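Local coordinates for UDP-N-acetylglucosamine 2-epimerase (Listeria monocytogenes, PDB 3OT5), which probably interconverts UDP-N-acetylglucosamine and UDP-N-acetylmannosamine by epimerisation at C2 of the sugar, at residues Glu253-Thr258 against Glu354-Leu359. Residues are numbered along the deposited sequence; the frame is centred on the assembly and turned at random.
Sequences ESREDT and EALDLL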
loop_
_atom_site.group_PDB
_atom_site.type_symbol
_atom_site.label_atom_id
_atom_site.label_comp_id
_atom_site.label_asym_id
_atom_site.label_seq_id
_atom_site.Cartn_x
_atom_site.Cartn_y
_atom_site.Cartn_z
ATOM N N GLU A 253 -30.446 5.281 -1.249
ATOM C CA GLU A 253 -31.910 5.441 -1.222
ATOM C C GLU A 253 -32.647 4.194 -1.715
ATOM O O GLU A 253 -33.706 3.853 -1.202
ATOM C CB GLU A 253 -32.356 6.648 -2.056
ATOM C CG GLU A 253 -31.888 7.993 -1.516
ATOM C CD GLU A 253 -32.392 9.170 -2.335
ATOM O OE1 GLU A 253 -33.340 8.993 -3.140
ATOM O OE2 GLU A 253 -31.855 10.284 -2.159
ATOM N N SER A 254 -32.073 3.520 -2.705
ATOM C CA SER A 254 -32.674 2.328 -3.296
ATOM C C SER A 254 -32.556 1.080 -2.429
ATOM O O SER A 254 -33.376 0.165 -2.551
ATOM C CB SER A 254 -32.028 2.051 -4.653
ATOM O OG SER A 254 -32.213 3.150 -5.534
ATOM N N ARG A 255 -31.529 1.037 -1.585
ATOM C CA ARG A 255 -31.282 -0.093 -0.691
ATOM C C ARG A 255 -31.185 0.423 0.740
ATOM O O ARG A 255 -30.144 0.951 1.160
ATOM C CB ARG A 255 -29.998 -0.817 -1.095
ATOM C CG ARG A 255 -30.048 -1.430 -2.481
ATOM C CD ARG A 255 -31.143 -2.501 -2.575
ATOM N NE ARG A 255 -31.159 -3.141 -3.887
ATOM C CZ ARG A 255 -31.854 -2.703 -4.937
ATOM N NH1 ARG A 255 -31.784 -3.365 -6.083
ATOM N NH2 ARG A 255 -32.612 -1.606 -4.858
ATOM N N GLU A 256 -32.267 0.233 1.491
ATOM C CA GLU A 256 -32.356 0.733 2.865
ATOM C C GLU A 256 -31.491 0.037 3.894
ATOM O O GLU A 256 -31.292 0.575 4.978
ATOM C CB GLU A 256 -33.809 0.745 3.331
ATOM C CG GLU A 256 -34.674 1.661 2.496
ATOM C CD GLU A 256 -36.090 1.773 3.016
ATOM O OE1 GLU A 256 -36.342 1.390 4.178
ATOM O OE2 GLU A 256 -36.952 2.263 2.262
ATOM N N ASP A 257 -30.982 -1.150 3.585
ATOM C CA ASP A 257 -30.119 -1.833 4.545
ATOM C C ASP A 257 -28.634 -1.526 4.294
ATOM O O ASP A 257 -27.765 -2.297 4.684
ATOM C CB ASP A 257 -30.391 -3.346 4.590
ATOM C CG ASP A 257 -30.207 -4.026 3.252
ATOM O OD1 ASP A 257 -30.092 -3.327 2.222
ATOM O OD2 ASP A 257 -30.204 -5.278 3.237
ATOM N N THR A 258 -28.353 -0.395 3.653
ATOM C CA THR A 258 -26.975 0.019 3.394
ATOM C C THR A 258 -26.678 1.358 4.036
ATOM O O THR A 258 -27.569 2.178 4.256
ATOM C CB THR A 258 -26.685 0.216 1.892
ATOM O OG1 THR A 258 -27.489 1.289 1.386
ATOM C CG2 THR A 258 -26.967 -1.056 1.104
ATOM N N GLU A 354 -23.367 -1.733 -10.966
ATOM C CA GLU A 354 -22.354 -2.599 -10.406
ATOM C C GLU A 354 -22.504 -2.736 -8.894
ATOM O O GLU A 354 -22.284 -3.808 -8.341
ATOM C CB GLU A 354 -20.968 -2.091 -10.764
ATOM C CG GLU A 354 -19.967 -3.202 -10.805
ATOM C CD GLU A 354 -20.190 -4.102 -12.010
ATOM O OE1 GLU A 354 -20.147 -5.339 -11.857
ATOM O OE2 GLU A 354 -20.451 -3.564 -13.104
ATOM N N ALA A 355 -22.877 -1.653 -8.228
ATOM C CA ALA A 355 -23.084 -1.685 -6.790
ATOM C C ALA A 355 -24.275 -2.599 -6.458
ATOM O O ALA A 355 -24.165 -3.523 -5.645
ATOM C CB ALA A 355 -23.346 -0.296 -6.275
ATOM N N LEU A 356 -25.409 -2.334 -7.098
ATOM C CA LEU A 356 -26.617 -3.122 -6.865
ATOM C C LEU A 356 -26.355 -4.603 -7.097
ATOM O O LEU A 356 -26.788 -5.442 -6.311
ATOM C CB LEU A 356 -27.769 -2.633 -7.743
ATOM C CG LEU A 356 -28.229 -1.198 -7.485
ATOM C CD1 LEU A 356 -29.497 -0.888 -8.280
ATOM C CD2 LEU A 356 -28.479 -0.978 -6.009
ATOM N N ASP A 357 -25.640 -4.915 -8.174
ATOM C CA ASP A 357 -25.286 -6.297 -8.500
ATOM C C ASP A 357 -24.707 -6.978 -7.271
ATOM O O ASP A 357 -25.192 -8.033 -6.845
ATOM C CB ASP A 357 -24.248 -6.323 -9.628
ATOM C CG ASP A 357 -23.797 -7.732 -9.991
ATOM O OD1 ASP A 357 -22.579 -7.912 -10.237
ATOM O OD2 ASP A 357 -24.637 -8.660 -10.000
ATOM N N LEU A 358 -23.681 -6.354 -6.696
ATOM C CA LEU A 358 -23.006 -6.882 -5.509
ATOM C C LEU A 358 -23.909 -6.914 -4.283
ATOM O O LEU A 358 -23.873 -7.863 -3.497
ATOM C CB LEU A 358 -21.746 -6.064 -5.203
ATOM C CG LEU A 358 -20.651 -6.175 -6.259
ATOM C CD1 LEU A 358 -19.464 -5.277 -5.923
ATOM C CD2 LEU A 358 -20.216 -7.618 -6.386
ATOM N N LEU A 359 -24.721 -5.880 -4.116
ATOM C CA LEU A 359 -25.635 -5.826 -2.984
ATOM C C LEU A 359 -26.789 -6.847 -3.068
ATOM O O LEU A 359 -27.171 -7.434 -2.053
ATOM C CB LEU A 359 -26.198 -4.408 -2.832
ATOM C CG LEU A 359 -25.182 -3.354 -2.391
ATOM C CD1 LEU A 359 -25.755 -1.953 -2.533
ATOM C CD2 LEU A 359 -24.719 -3.620 -0.954
#
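Arg-255 and Thr-258 meet Leu-356 and Leu-359 in a van der Waals contact of methyls and a guanidinium face, between a helix-to-strand turn and a neighbouring helix. It lies in the Rossmann-like half of the chain built on the parallel sheet that includes strands 225-229 and 258-263. The turn, type I from Arg-255 to Thr-258, joins helix 240-254 to strand 258-263. Helix 348-360 packs beside it, and Ala-355 and Leu-359 also touch Ile-251 of helix 240-254.

Arg-255 gives most to the contact from the turn. Its chain bends at chi2 (-62°) and turns back so that NH2 reaches O of Ser-254, the last residue of helix 240-254. CD2 of Leu-356 sits over the centre of one guanidinium face, 3.9 Å from CZ of Arg-255. The same methyl is 3.9 Å from CG of Arg-255. The two side chains cross at about a right angle. Deeper in, CG2 of Thr-258 is set against both methyls of Leu-359, 3.9 Å from CD1 of that leucine.

No hydrogen bond crosses between the segments. Arg-255 NH2 donates to Ser-254 O at 3.0 Å. The N-H points well at the oxygen (160°), which lies in the guanidinium plane, but the donor stands above the carbonyl plane. NH1 forms a salt bridge with Asp-360, just past 354-359. Thr-258 OG1 donates to Arg-255 O at 2.7 Å, in the carbonyl plane. This bond probably reinforces the turn, whose own Thr-258 N to Arg-255 O bond is weak.

The division of labour follows from this chemistry. The edge of the guanidinium is used for polar bonds, while one face and the aliphatic chain take the leucine methyls. The Ser-254 and Asp-360 bonds should limit rotation of the flat group and hold that face toward Leu-356.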